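Arginase (Trypanosoma brucei brucei, PDB 4RHJ) is of unknown function but has the arginase-deacetylase fold of the arginase family, having evolved without the binuclear manganese cluster of true arginases. Local coordinates at residues Ala146-Val151 with Arg182-Lys187; Ile165-Ala170 with Val193-Asn198; Asp236-Ile241 with Gly278-Gly283; Asp268-Met273 with Leu308-Lys313. All blocks are in the same frame, centred on the assembly; numbering follows the deposited sequence. Where two conformers were deposited one is given.

Contact 1 (Ala146-Val151 with Arg182-Lys187); sequences ATLSMV and RVLLDK
T147, L148 and V151 meet V183 and L184 where two helices pack side by side in the alpha/beta arginase-deacetylase fold. Helix 148-157 precedes strand 163-168 and helix 180-186 follows it. The contact is entirely apolar, and no hydrogen bond crosses it.

T147 comes first. Its methyl CG2 reaches L184 CD1 at 4.1 Å, and the two side chains cross at about a right angle. Its hydroxyl is used on another side: OG1 is hydrogen-bonded to S242 OG and weakly to D285 OD2. T147 therefore joins the helix pair to two strands of the sheet.

L148 comes next and lies nearest to L184 in the backbone, 6.6 Å from CA to CA. CG is anti to the backbone N (chi1 173°), which swings the isobutyl group across to the other helix. CD1 does the touching. It lies 3.6 Å from V183 CG1 and also 3.6 Å from L184 CD2. L148 meets V183 nearly at right angles.

S149 and M150 turn to helix 116-131 instead. One turn after T147 the chain returns with V151, whose N is bonded to T147 O at 3.2 Å. The ring of F240 packs against both T147 and V151.

V151 and L184 slide past each other in opposite directions. V151 CG1 sits between the backbone N and the carbonyl carbon (chi1 58°) and faces the fork of the leucine. The packing here is tight: V151 CG1 is 3.4 Å from L184 CD1 and 3.4 Å from L184 CD2.

Contact 2 (Ile165-Ala170 with Val193-Asn198); sequences IVHFSA and VVSVGN
H167 and V166 lie beside S195 and V194 in two parallel strands, 163-168 and 190-196. They are the strands of a beta-alpha-beta unit whose helix is 180-186. Three backbone hydrogen bonds hold them: V194 N to I165 O, H167 N to V194 O at 2.6 Å, and V196 N to H167 O. A weak fourth, S169 N to V196 O, lies where the strands end.

Side chains alternate between the faces. On one face, F168 and V196 lie side by side and point the same way, with F168 CD1 3.6 Å from V196 CB. L269 and I272 of helix 266-274 cover this ring. On the other face, S195 OG sits at the edge of the H167 ring, in its plane, 3.9 Å from H167 ND1. The imidazole is fixed from further out, by a hydrogen bond of NE2 to Y287 OH.

Beyond the strands, S169 OG is hydrogen-bonded to S246 OG and D244 OD2. D244 binds manganese in a crystal structure of this protein; none is bound to this chain here. R209 NH2 is hydrogen-bonded to N198 OD1, and N198 ND2 donates to S169 O at 3.0 Å from above the carbonyl plane, 51° out of it.

Contact 3 (Asp236-Ile241 with Gly278-Gly283); sequences DYPVFI and GPKVVG
F240 has CG anti to its backbone N (chi1 -177°), and V282 has CG2 between its backbone N and carbonyl carbon. These two torsions bring the side chains together nearly at right angles. V282 CG2 lies at the edge of the phenyl ring, 3.4 Å from F240 CD1, and touches F240 CB as well. The carbonyl oxygen of G283 comes over one face of the same ring, 3.8 Å above the plane and offset toward the rim. M150 of helix 148-157 also packs on F240.

The other branch of V282 is used too: CG1 meets P238 CB at 3.7 Å. The bent chain of K280 passes obliquely by the same proline, with CD 3.7 Å from P238 CB. P238 and P279 cross at about a right angle, ring carbon CD of the first against CG of the second.

Strands 239-244 and 281-287 run parallel here, as neighbours in the central sheet, and helix 266-274 connects them in a beta-alpha-beta unit. V239 N bonds to K280 O at 2.8 Å, in the carbonyl plane. V282 N returns to V239 O from above that carbonyl's plane, but at 2.5 Å the modelled length is doubtful. V282 then leaves the extended conformation (psi -23°). Consistent with this, G283 O, not V282 O, accepts from I241 N, at 2.7 Å in a nearly straight bond of 175°.

Contact 4 (Asp268-Met273 with Leu308-Lys313); sequences DLLHIM and LSKIIK
No flat group lies between L269, L270 and M273 on one helix and K310 and I311 on the other. The touching parts are methyls, methylenes and a thioether. The imidazole of H271 takes no part.

I311 is the centre. Its CD1 reaches out between three side chains. L269 CD2 is 3.6 Å away and L269 crosses I311 at about a right angle. L270 CD2 lies 3.7 Å from the same methyl, and M273 SD stands 4.0 Å from it. M273 is extended up to its sulfur and then bends (chi3 49°), which turns the terminal CE to within 3.9 Å of I311 O.

L270 uses its two methyls for different partners. While CD2 meets I311, CD1 rests on the aliphatic part of K310, 3.8 Å from K310 CG. The polar end of that lysine goes on to a long, weak ion pair with E314. L270 and K310 also touch the second subunit, at G262 and R199 of that chain, so this edge of the helix pair takes part in the assembly.

The two helix segments run nearly parallel, 9° apart, with axes 10.6 Å from each other at the closest. I311 and M273 also pack on I243 of strand 239-244. Two near-parallel helices packed on a parallel sheet in this way form part of a helical layer of the alpha/beta arginase-deacetylase fold.

From the N terminus, contact 1 opens at 146-151 and contact 2 at 165-170. Contact 1 closes at 182-187 and contact 2 at 193-198, so these two cross. After both have closed, contacts 3 and 4 open, and these cross each other: 236-241, 268-273, 278-283, 308-313. None nests inside another. Contacts 1 and 4 each join two helices, while contacts 2 and 3 each join neighbouring strands of the central sheet. Contacts 2 and 3 meet through strands 163-168 and 239-244, where V166 N probably bonds to F240 O. F240 also links contact 3 to contact 1, and F168 links contact 2 to contact 4. Contacts 1 and 4 lie on opposite sides of the chain's centre, about 23 Å apart between centres.

Contact 1 (Ala146-Val151 with Arg182-Lys187)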
loop_
_atom_site.group_PDB
_atom_site.type_symbol
_atom_site.label_atom_id
_atom_site.label_comp_id
_atom_site.label_asym_id
_atom_site.label_seq_id
_atom_site.Cartn_x
_atom_site.Cartn_y
_atom_site.Cartn_z
ATOM N N ALA A 146 26.895 -3.344 6.871
ATOM C CA ALA A 146 27.185 -2.308 7.857
ATOM C C ALA A 146 26.430 -2.524 9.161
ATOM O O ALA A 146 26.209 -1.580 9.912
ATOM C CB ALA A 146 26.855 -0.941 7.301
ATOM N N THR A 147 25.998 -3.754 9.415
ATOM C CA THR A 147 25.498 -4.099 10.736
ATOM C C THR A 147 26.650 -4.731 11.482
ATOM O O THR A 147 26.995 -4.307 12.577
ATOM C CB THR A 147 24.281 -5.028 10.673
ATOM O OG1 THR A 147 23.132 -4.251 10.305
ATOM C CG2 THR A 147 24.027 -5.704 12.036
ATOM N N LEU A 148 27.280 -5.701 10.834
ATOM C CA LEU A 148 28.452 -6.391 11.353
ATOM C C LEU A 148 29.557 -5.441 11.841
ATOM O O LEU A 148 29.990 -5.531 12.979
ATOM C CB LEU A 148 28.988 -7.332 10.265
ATOM C CG LEU A 148 30.303 -8.077 10.465
ATOM C CD1 LEU A 148 30.315 -8.836 11.786
ATOM C CD2 LEU A 148 30.522 -9.015 9.294
ATOM N N SER A 149 29.992 -4.523 10.980
ATOM C CA SER A 149 31.126 -3.638 11.275
ATOM C C SER A 149 30.871 -2.680 12.432
ATOM O O SER A 149 31.740 -2.472 13.274
ATOM C CB SER A 149 31.494 -2.818 10.040
ATOM O OG SER A 149 31.191 -3.518 8.847
ATOM N N MET A 150 29.676 -2.093 12.450
ATOM C CA MET A 150 29.311 -1.040 13.405
ATOM C C MET A 150 29.141 -1.558 14.833
ATOM O O MET A 150 29.578 -0.918 15.803
ATOM C CB MET A 150 28.018 -0.348 12.955
ATOM C CG MET A 150 28.122 0.412 11.622
ATOM S SD MET A 150 26.526 1.083 11.100
ATOM C CE MET A 150 26.248 2.341 12.341
ATOM N N VAL A 151 28.503 -2.710 14.960
ATOM C CA VAL A 151 28.400 -3.364 16.254
ATOM C C VAL A 151 29.760 -3.931 16.696
ATOM O O VAL A 151 30.019 -4.059 17.889
ATOM C CB VAL A 151 27.330 -4.481 16.232
ATOM C CG1 VAL A 151 27.660 -5.464 15.194
ATOM C CG2 VAL A 151 27.220 -5.177 17.588
ATOM N N ARG A 182 24.298 -13.638 11.635
ATOM C CA ARG A 182 24.872 -14.958 11.839
ATOM C C ARG A 182 26.335 -14.865 12.292
ATOM O O ARG A 182 26.805 -15.660 13.107
ATOM C CB ARG A 182 24.759 -15.767 10.547
ATOM C CG ARG A 182 25.412 -17.121 10.587
ATOM C CD ARG A 182 24.794 -17.981 11.647
ATOM N NE ARG A 182 25.415 -19.299 11.683
ATOM C CZ ARG A 182 25.006 -20.333 10.957
ATOM N NH1 ARG A 182 23.968 -20.203 10.137
ATOM N NH2 ARG A 182 25.632 -21.496 11.056
ATOM N N VAL A 183 27.053 -13.885 11.757
ATOM C CA VAL A 183 28.447 -13.700 12.114
ATOM C C VAL A 183 28.563 -13.187 13.541
ATOM O O VAL A 183 29.459 -13.580 14.282
ATOM C CB VAL A 183 29.160 -12.727 11.157
ATOM C CG1 VAL A 183 30.584 -12.467 11.619
ATOM C CG2 VAL A 183 29.153 -13.285 9.750
ATOM N N LEU A 184 27.648 -12.313 13.936
ATOM C CA LEU A 184 27.736 -11.716 15.258
ATOM C C LEU A 184 27.358 -12.719 16.333
ATOM O O LEU A 184 28.054 -12.842 17.335
ATOM C CB LEU A 184 26.852 -10.475 15.343
ATOM C CG LEU A 184 27.300 -9.365 14.395
ATOM C CD1 LEU A 184 26.194 -8.356 14.238
ATOM C CD2 LEU A 184 28.578 -8.728 14.892
ATOM N N LEU A 185 26.250 -13.421 16.121
ATOM C CA LEU A 185 25.803 -14.469 17.034
ATOM C C LEU A 185 26.917 -15.444 17.368
ATOM O O LEU A 185 27.198 -15.702 18.536
ATOM C CB LEU A 185 24.617 -15.222 16.433
ATOM C CG LEU A 185 23.318 -14.432 16.504
ATOM C CD1 LEU A 185 22.241 -15.132 15.723
ATOM C CD2 LEU A 185 22.907 -14.256 17.952
ATOM N N ASP A 186 27.559 -15.973 16.332
ATOM C CA ASP A 186 28.586 -16.979 16.519
ATOM C C ASP A 186 29.824 -16.418 17.189
ATOM O O ASP A 186 30.626 -17.167 17.744
ATOM C CB ASP A 186 28.957 -17.608 15.186
ATOM C CG ASP A 186 27.930 -18.603 14.716
ATOM O OD1 ASP A 186 27.174 -18.282 13.781
ATOM O OD2 ASP A 186 27.868 -19.704 15.295
ATOM N N LYS A 187 29.980 -15.099 17.133
ATOM C CA LYS A 187 31.104 -14.437 17.783
ATOM C C LYS A 187 30.760 -14.119 19.234
ATOM O O LYS A 187 31.584 -13.579 19.973
ATOM C CB LYS A 187 31.499 -13.165 17.027
ATOM C CG LYS A 187 32.672 -13.377 16.060
ATOM C CD LYS A 187 33.132 -12.081 15.397
ATOM C CE LYS A 187 34.589 -12.184 14.914
ATOM N NZ LYS A 187 35.587 -12.133 16.036
#

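Contact 2 (Ile165-Ala170 with Val193-Asn198)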
loop_
_atom_site.group_PDB
_atom_site.type_symbol
_atom_site.label_atom_id
_atom_site.label_comp_id
_atom_site.label_asym_id
_atom_site.label_seq_id
_atom_site.Cartn_x
_atom_site.Cartn_y
_atom_site.Cartn_z
ATOM N N ILE A 165 20.285 -6.773 19.245
ATOM C CA ILE A 165 19.924 -6.267 17.927
ATOM C C ILE A 165 18.434 -6.443 17.669
ATOM O O ILE A 165 17.883 -7.506 17.909
ATOM C CB ILE A 165 20.727 -6.975 16.807
ATOM C CG1 ILE A 165 22.211 -6.612 16.903
ATOM C CG2 ILE A 165 20.197 -6.594 15.439
ATOM C CD1 ILE A 165 23.029 -7.084 15.736
ATOM N N VAL A 166 17.784 -5.388 17.194
ATOM C CA VAL A 166 16.398 -5.496 16.745
ATOM C C VAL A 166 16.383 -5.524 15.207
ATOM O O VAL A 166 16.588 -4.493 14.571
ATOM C CB VAL A 166 15.527 -4.348 17.282
ATOM C CG1 VAL A 166 14.124 -4.429 16.710
ATOM C CG2 VAL A 166 15.448 -4.410 18.786
ATOM N N HIS A 167 16.170 -6.706 14.617
ATOM C CA HIS A 167 16.334 -6.884 13.161
ATOM C C HIS A 167 15.004 -6.982 12.412
ATOM O O HIS A 167 14.209 -7.895 12.624
ATOM C CB HIS A 167 17.202 -8.126 12.842
ATOM C CG HIS A 167 17.429 -8.354 11.371
ATOM N ND1 HIS A 167 17.133 -9.547 10.748
ATOM C CD2 HIS A 167 17.896 -7.530 10.398
ATOM C CE1 HIS A 167 17.422 -9.455 9.460
ATOM N NE2 HIS A 167 17.888 -8.244 9.226
ATOM N N PHE A 168 14.798 -6.030 11.513
ATOM C CA PHE A 168 13.613 -5.946 10.664
ATOM C C PHE A 168 13.868 -6.376 9.224
ATOM O O PHE A 168 14.442 -5.634 8.445
ATOM C CB PHE A 168 13.075 -4.509 10.624
ATOM C CG PHE A 168 12.649 -3.962 11.959
ATOM C CD1 PHE A 168 11.381 -4.199 12.443
ATOM C CD2 PHE A 168 13.515 -3.158 12.701
ATOM C CE1 PHE A 168 11.000 -3.684 13.665
ATOM C CE2 PHE A 168 13.145 -2.634 13.904
ATOM C CZ PHE A 168 11.884 -2.887 14.390
ATOM N N SER A 169 13.383 -7.543 8.847
ATOM C CA SER A 169 13.566 -7.999 7.487
ATOM C C SER A 169 12.488 -8.978 7.104
ATOM O O SER A 169 11.788 -9.486 7.977
ATOM C CB SER A 169 14.933 -8.643 7.334
ATOM O OG SER A 169 15.194 -8.900 5.983
ATOM N N ALA A 170 12.368 -9.256 5.811
ATOM C CA ALA A 170 11.476 -10.305 5.321
ATOM C C ALA A 170 12.046 -11.695 5.568
ATOM O O ALA A 170 11.306 -12.685 5.615
ATOM C CB ALA A 170 11.212 -10.116 3.866
ATOM N N VAL A 193 18.944 -11.596 19.909
ATOM C CA VAL A 193 18.402 -11.076 18.654
ATOM C C VAL A 193 16.877 -11.067 18.633
ATOM O O VAL A 193 16.233 -12.094 18.806
ATOM C CB VAL A 193 18.885 -11.889 17.433
ATOM C CG1 VAL A 193 18.210 -11.389 16.156
ATOM C CG2 VAL A 193 20.397 -11.815 17.296
ATOM N N VAL A 194 16.314 -9.889 18.405
ATOM C CA VAL A 194 14.891 -9.727 18.183
ATOM C C VAL A 194 14.629 -9.524 16.689
ATOM O O VAL A 194 14.951 -8.480 16.129
ATOM C CB VAL A 194 14.338 -8.533 18.992
ATOM C CG1 VAL A 194 12.845 -8.554 19.019
ATOM C CG2 VAL A 194 14.874 -8.558 20.425
ATOM N N SER A 195 14.072 -10.534 16.035
ATOM C CA SER A 195 13.802 -10.448 14.602
ATOM C C SER A 195 12.333 -10.206 14.309
ATOM O O SER A 195 11.482 -11.032 14.620
ATOM C CB SER A 195 14.265 -11.714 13.904
ATOM O OG SER A 195 15.668 -11.674 13.718
ATOM N N VAL A 196 12.040 -9.077 13.681
ATOM C CA VAL A 196 10.659 -8.647 13.489
ATOM C C VAL A 196 10.286 -8.599 11.999
ATOM O O VAL A 196 11.076 -8.168 11.170
ATOM C CB VAL A 196 10.420 -7.252 14.150
ATOM C CG1 VAL A 196 8.957 -6.833 14.051
ATOM C CG2 VAL A 196 10.869 -7.256 15.615
ATOM N N GLY A 197 9.086 -9.059 11.658
ATOM C CA GLY A 197 8.611 -8.960 10.292
ATOM C C GLY A 197 8.942 -10.104 9.350
ATOM O O GLY A 197 8.485 -10.086 8.218
ATOM N N ASN A 198 9.704 -11.096 9.807
ATOM C CA ASN A 198 10.091 -12.238 8.970
ATOM C C ASN A 198 8.898 -12.906 8.275
ATOM O O ASN A 198 7.876 -13.153 8.907
ATOM C CB ASN A 198 10.837 -13.288 9.807
ATOM C CG ASN A 198 12.278 -12.919 10.087
ATOM O OD1 ASN A 198 13.064 -13.771 10.479
ATOM N ND2 ASN A 198 12.631 -11.654 9.897
#

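Contact 3 (Asp236-Ile241 with Gly278-Gly283)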
loop_
_atom_site.group_PDB
_atom_site.type_symbol
_atom_site.label_atom_id
_atom_site.label_comp_id
_atom_site.label_asym_id
_atom_site.label_seq_id
_atom_site.Cartn_x
_atom_site.Cartn_y
_atom_site.Cartn_z
ATOM N N ASP A 236 17.224 -3.052 29.571
ATOM C CA ASP A 236 18.298 -2.131 29.899
ATOM C C ASP A 236 19.529 -2.410 29.034
ATOM O O ASP A 236 20.625 -1.935 29.338
ATOM C CB ASP A 236 18.652 -2.238 31.389
ATOM C CG ASP A 236 17.436 -2.066 32.292
ATOM O OD1 ASP A 236 16.303 -2.236 31.797
ATOM O OD2 ASP A 236 17.608 -1.765 33.492
ATOM N N TYR A 237 19.338 -3.192 27.967
ATOM C CA TYR A 237 20.418 -3.602 27.060
ATOM C C TYR A 237 20.506 -2.708 25.826
ATOM O O TYR A 237 19.524 -2.594 25.098
ATOM C CB TYR A 237 20.218 -5.057 26.610
ATOM C CG TYR A 237 20.194 -6.055 27.736
ATOM C CD1 TYR A 237 21.358 -6.677 28.163
ATOM C CD2 TYR A 237 19.010 -6.372 28.380
ATOM C CE1 TYR A 237 21.339 -7.591 29.204
ATOM C CE2 TYR A 237 18.978 -7.282 29.419
ATOM C CZ TYR A 237 20.146 -7.890 29.829
ATOM O OH TYR A 237 20.122 -8.796 30.865
ATOM N N PRO A 238 21.687 -2.087 25.584
ATOM C CA PRO A 238 21.991 -1.198 24.448
ATOM C C PRO A 238 21.525 -1.747 23.099
ATOM O O PRO A 238 21.843 -2.875 22.757
ATOM C CB PRO A 238 23.519 -1.100 24.490
ATOM C CG PRO A 238 23.840 -1.241 25.922
ATOM C CD PRO A 238 22.855 -2.237 26.472
ATOM N N VAL A 239 20.782 -0.952 22.341
ATOM C CA VAL A 239 20.151 -1.453 21.133
ATOM C C VAL A 239 20.850 -1.022 19.842
ATOM O O VAL A 239 21.046 0.152 19.595
ATOM C CB VAL A 239 18.655 -1.017 21.037
ATOM C CG1 VAL A 239 18.011 -1.624 19.809
ATOM C CG2 VAL A 239 17.874 -1.437 22.275
ATOM N N PHE A 240 21.230 -1.999 19.031
ATOM C CA PHE A 240 21.571 -1.763 17.635
ATOM C C PHE A 240 20.280 -1.888 16.858
ATOM O O PHE A 240 19.480 -2.784 17.112
ATOM C CB PHE A 240 22.611 -2.772 17.132
ATOM C CG PHE A 240 23.067 -2.541 15.710
ATOM C CD1 PHE A 240 24.318 -1.990 15.443
ATOM C CD2 PHE A 240 22.257 -2.893 14.634
ATOM C CE1 PHE A 240 24.743 -1.776 14.128
ATOM C CE2 PHE A 240 22.677 -2.675 13.325
ATOM C CZ PHE A 240 23.919 -2.123 13.075
ATOM N N ILE A 241 20.050 -1.000 15.909
ATOM C CA ILE A 241 18.838 -1.133 15.130
ATOM C C ILE A 241 19.222 -1.396 13.690
ATOM O O ILE A 241 19.957 -0.615 13.093
ATOM C CB ILE A 241 17.937 0.106 15.279
ATOM C CG1 ILE A 241 17.346 0.119 16.696
ATOM C CG2 ILE A 241 16.829 0.084 14.246
ATOM C CD1 ILE A 241 16.374 1.238 16.990
ATOM N N GLY A 278 15.303 0.809 25.410
ATOM C CA GLY A 278 16.721 0.652 25.663
ATOM C C GLY A 278 17.344 1.750 26.496
ATOM O O GLY A 278 16.702 2.757 26.791
ATOM N N PRO A 279 18.606 1.544 26.896
ATOM C CA PRO A 279 19.369 2.514 27.675
ATOM C C PRO A 279 20.051 3.482 26.738
ATOM O O PRO A 279 20.506 4.554 27.155
ATOM C CB PRO A 279 20.387 1.647 28.393
ATOM C CG PRO A 279 20.680 0.573 27.397
ATOM C CD PRO A 279 19.364 0.296 26.698
ATOM N N LYS A 280 20.092 3.078 25.469
ATOM C CA LYS A 280 20.830 3.747 24.405
ATOM C C LYS A 280 20.783 2.915 23.124
ATOM O O LYS A 280 20.669 1.692 23.170
ATOM C CB LYS A 280 22.286 3.963 24.810
ATOM C CG LYS A 280 22.945 2.703 25.321
ATOM C CD LYS A 280 24.269 2.472 24.626
ATOM C CE LYS A 280 24.080 2.268 23.137
ATOM N NZ LYS A 280 24.503 3.453 22.332
ATOM N N VAL A 281 20.900 3.580 21.985
ATOM C CA VAL A 281 21.037 2.878 20.724
ATOM C C VAL A 281 22.507 2.851 20.300
ATOM O O VAL A 281 23.171 3.875 20.334
ATOM C CB VAL A 281 20.162 3.522 19.632
ATOM C CG1 VAL A 281 20.421 2.895 18.283
ATOM C CG2 VAL A 281 18.705 3.392 19.998
ATOM N N VAL A 282 23.030 1.680 19.943
ATOM C CA VAL A 282 24.449 1.585 19.608
ATOM C C VAL A 282 24.694 2.041 18.176
ATOM O O VAL A 282 25.796 2.479 17.827
ATOM C CB VAL A 282 25.019 0.157 19.797
ATOM C CG1 VAL A 282 24.386 -0.532 20.981
ATOM C CG2 VAL A 282 24.870 -0.660 18.563
ATOM N N GLY A 283 23.650 1.972 17.362
ATOM C CA GLY A 283 23.756 2.363 15.975
ATOM C C GLY A 283 22.598 1.860 15.145
ATOM O O GLY A 283 21.815 1.028 15.592
#

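Contact 4 (Asp268-Met273 with Leu308-Lys313)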
loop_
_atom_site.group_PDB
_atom_site.type_symbol
_atom_site.label_atom_id
_atom_site.label_comp_id
_atom_site.label_asym_id
_atom_site.label_seq_id
_atom_site.Cartn_x
_atom_site.Cartn_y
_atom_site.Cartn_z
ATOM N N ASP A 268 3.241 0.852 9.792
ATOM C CA ASP A 268 3.438 -0.348 10.603
ATOM C C ASP A 268 4.844 -0.407 11.200
ATOM O O ASP A 268 5.021 -0.697 12.375
ATOM C CB ASP A 268 3.182 -1.617 9.773
ATOM C CG ASP A 268 1.747 -1.721 9.263
ATOM O OD1 ASP A 268 0.866 -1.019 9.797
ATOM O OD2 ASP A 268 1.501 -2.501 8.313
ATOM N N LEU A 269 5.847 -0.129 10.382
ATOM C CA LEU A 269 7.216 -0.140 10.854
ATOM C C LEU A 269 7.448 0.993 11.843
ATOM O O LEU A 269 7.979 0.765 12.917
ATOM C CB LEU A 269 8.183 -0.036 9.671
ATOM C CG LEU A 269 9.686 -0.109 9.946
ATOM C CD1 LEU A 269 10.038 -1.277 10.873
ATOM C CD2 LEU A 269 10.469 -0.182 8.618
ATOM N N LEU A 270 7.000 2.196 11.499
ATOM C CA LEU A 270 7.160 3.368 12.356
ATOM C C LEU A 270 6.534 3.153 13.747
ATOM O O LEU A 270 7.054 3.636 14.748
ATOM C CB LEU A 270 6.560 4.612 11.678
ATOM C CG LEU A 270 7.243 5.219 10.439
ATOM C CD1 LEU A 270 6.426 6.393 9.814
ATOM C CD2 LEU A 270 8.682 5.658 10.727
ATOM N N HIS A 271 5.434 2.410 13.805
ATOM C CA HIS A 271 4.782 2.050 15.079
ATOM C C HIS A 271 5.656 1.124 15.904
ATOM O O HIS A 271 5.983 1.397 17.044
ATOM C CB HIS A 271 3.422 1.375 14.816
ATOM C CG HIS A 271 2.685 0.983 16.059
ATOM N ND1 HIS A 271 1.749 1.798 16.649
ATOM C CD2 HIS A 271 2.754 -0.132 16.826
ATOM C CE1 HIS A 271 1.268 1.202 17.731
ATOM N NE2 HIS A 271 1.869 0.036 17.865
ATOM N N ILE A 272 6.020 0.004 15.315
ATOM C CA ILE A 272 6.825 -0.986 15.995
ATOM C C ILE A 272 8.181 -0.404 16.346
ATOM O O ILE A 272 8.691 -0.654 17.421
ATOM C CB ILE A 272 6.952 -2.240 15.124
ATOM C CG1 ILE A 272 5.562 -2.817 14.870
ATOM C CG2 ILE A 272 7.857 -3.286 15.765
ATOM C CD1 ILE A 272 5.551 -4.016 13.967
ATOM N N MET A 273 8.756 0.390 15.444
ATOM C CA MET A 273 10.008 1.109 15.715
ATOM C C MET A 273 9.903 2.054 16.918
ATOM O O MET A 273 10.859 2.227 17.675
ATOM C CB MET A 273 10.432 1.926 14.501
ATOM C CG MET A 273 10.944 1.159 13.357
ATOM S SD MET A 273 11.271 2.293 12.022
ATOM C CE MET A 273 12.216 3.551 12.880
ATOM N N LEU A 308 11.868 5.179 2.759
ATOM C CA LEU A 308 13.024 4.991 3.602
ATOM C C LEU A 308 13.524 6.288 4.165
ATOM O O LEU A 308 14.074 6.308 5.262
ATOM C CB LEU A 308 14.122 4.286 2.834
ATOM C CG LEU A 308 13.869 2.792 2.756
ATOM C CD1 LEU A 308 15.070 2.128 2.128
ATOM C CD2 LEU A 308 13.605 2.218 4.130
ATOM N N SER A 309 13.322 7.375 3.425
ATOM C CA SER A 309 13.718 8.710 3.910
ATOM C C SER A 309 12.988 9.080 5.208
ATOM O O SER A 309 13.544 9.740 6.082
ATOM C CB SER A 309 13.467 9.787 2.841
ATOM O OG SER A 309 12.085 9.989 2.591
ATOM N N LYS A 310 11.739 8.654 5.316
ATOM C CA LYS A 310 10.988 8.736 6.564
ATOM C C LYS A 310 11.573 7.819 7.633
ATOM O O LYS A 310 11.731 8.228 8.776
ATOM C CB LYS A 310 9.522 8.373 6.323
ATOM C CG LYS A 310 8.595 8.559 7.530
ATOM C CD LYS A 310 8.487 10.007 7.962
ATOM C CE LYS A 310 7.400 10.176 9.028
ATOM N NZ LYS A 310 7.182 11.608 9.401
ATOM N N ILE A 311 11.903 6.588 7.259
ATOM C CA ILE A 311 12.344 5.581 8.227
ATOM C C ILE A 311 13.596 6.037 8.944
ATOM O O ILE A 311 13.703 5.859 10.151
ATOM C CB ILE A 311 12.613 4.196 7.556
ATOM C CG1 ILE A 311 11.288 3.515 7.156
ATOM C CG2 ILE A 311 13.446 3.289 8.455
ATOM C CD1 ILE A 311 10.255 3.405 8.295
ATOM N N ILE A 312 14.523 6.650 8.211
ATOM C CA ILE A 312 15.792 7.136 8.789
ATOM C C ILE A 312 15.561 8.278 9.784
ATOM O O ILE A 312 16.164 8.310 10.859
ATOM C CB ILE A 312 16.780 7.632 7.691
ATOM C CG1 ILE A 312 17.036 6.559 6.623
ATOM C CG2 ILE A 312 18.097 8.102 8.310
ATOM C CD1 ILE A 312 17.472 7.118 5.271
ATOM N N LYS A 313 14.713 9.228 9.394
ATOM C CA LYS A 313 14.293 10.326 10.264
ATOM C C LYS A 313 13.882 9.826 11.639
ATOM O O LYS A 313 14.492 10.167 12.643
ATOM C CB LYS A 313 13.128 11.111 9.636
ATOM C CG LYS A 313 12.544 12.193 10.560
ATOM C CD LYS A 313 12.033 13.416 9.802
ATOM C CE LYS A 313 10.938 13.077 8.853
ATOM N NZ LYS A 313 10.344 14.302 8.264
#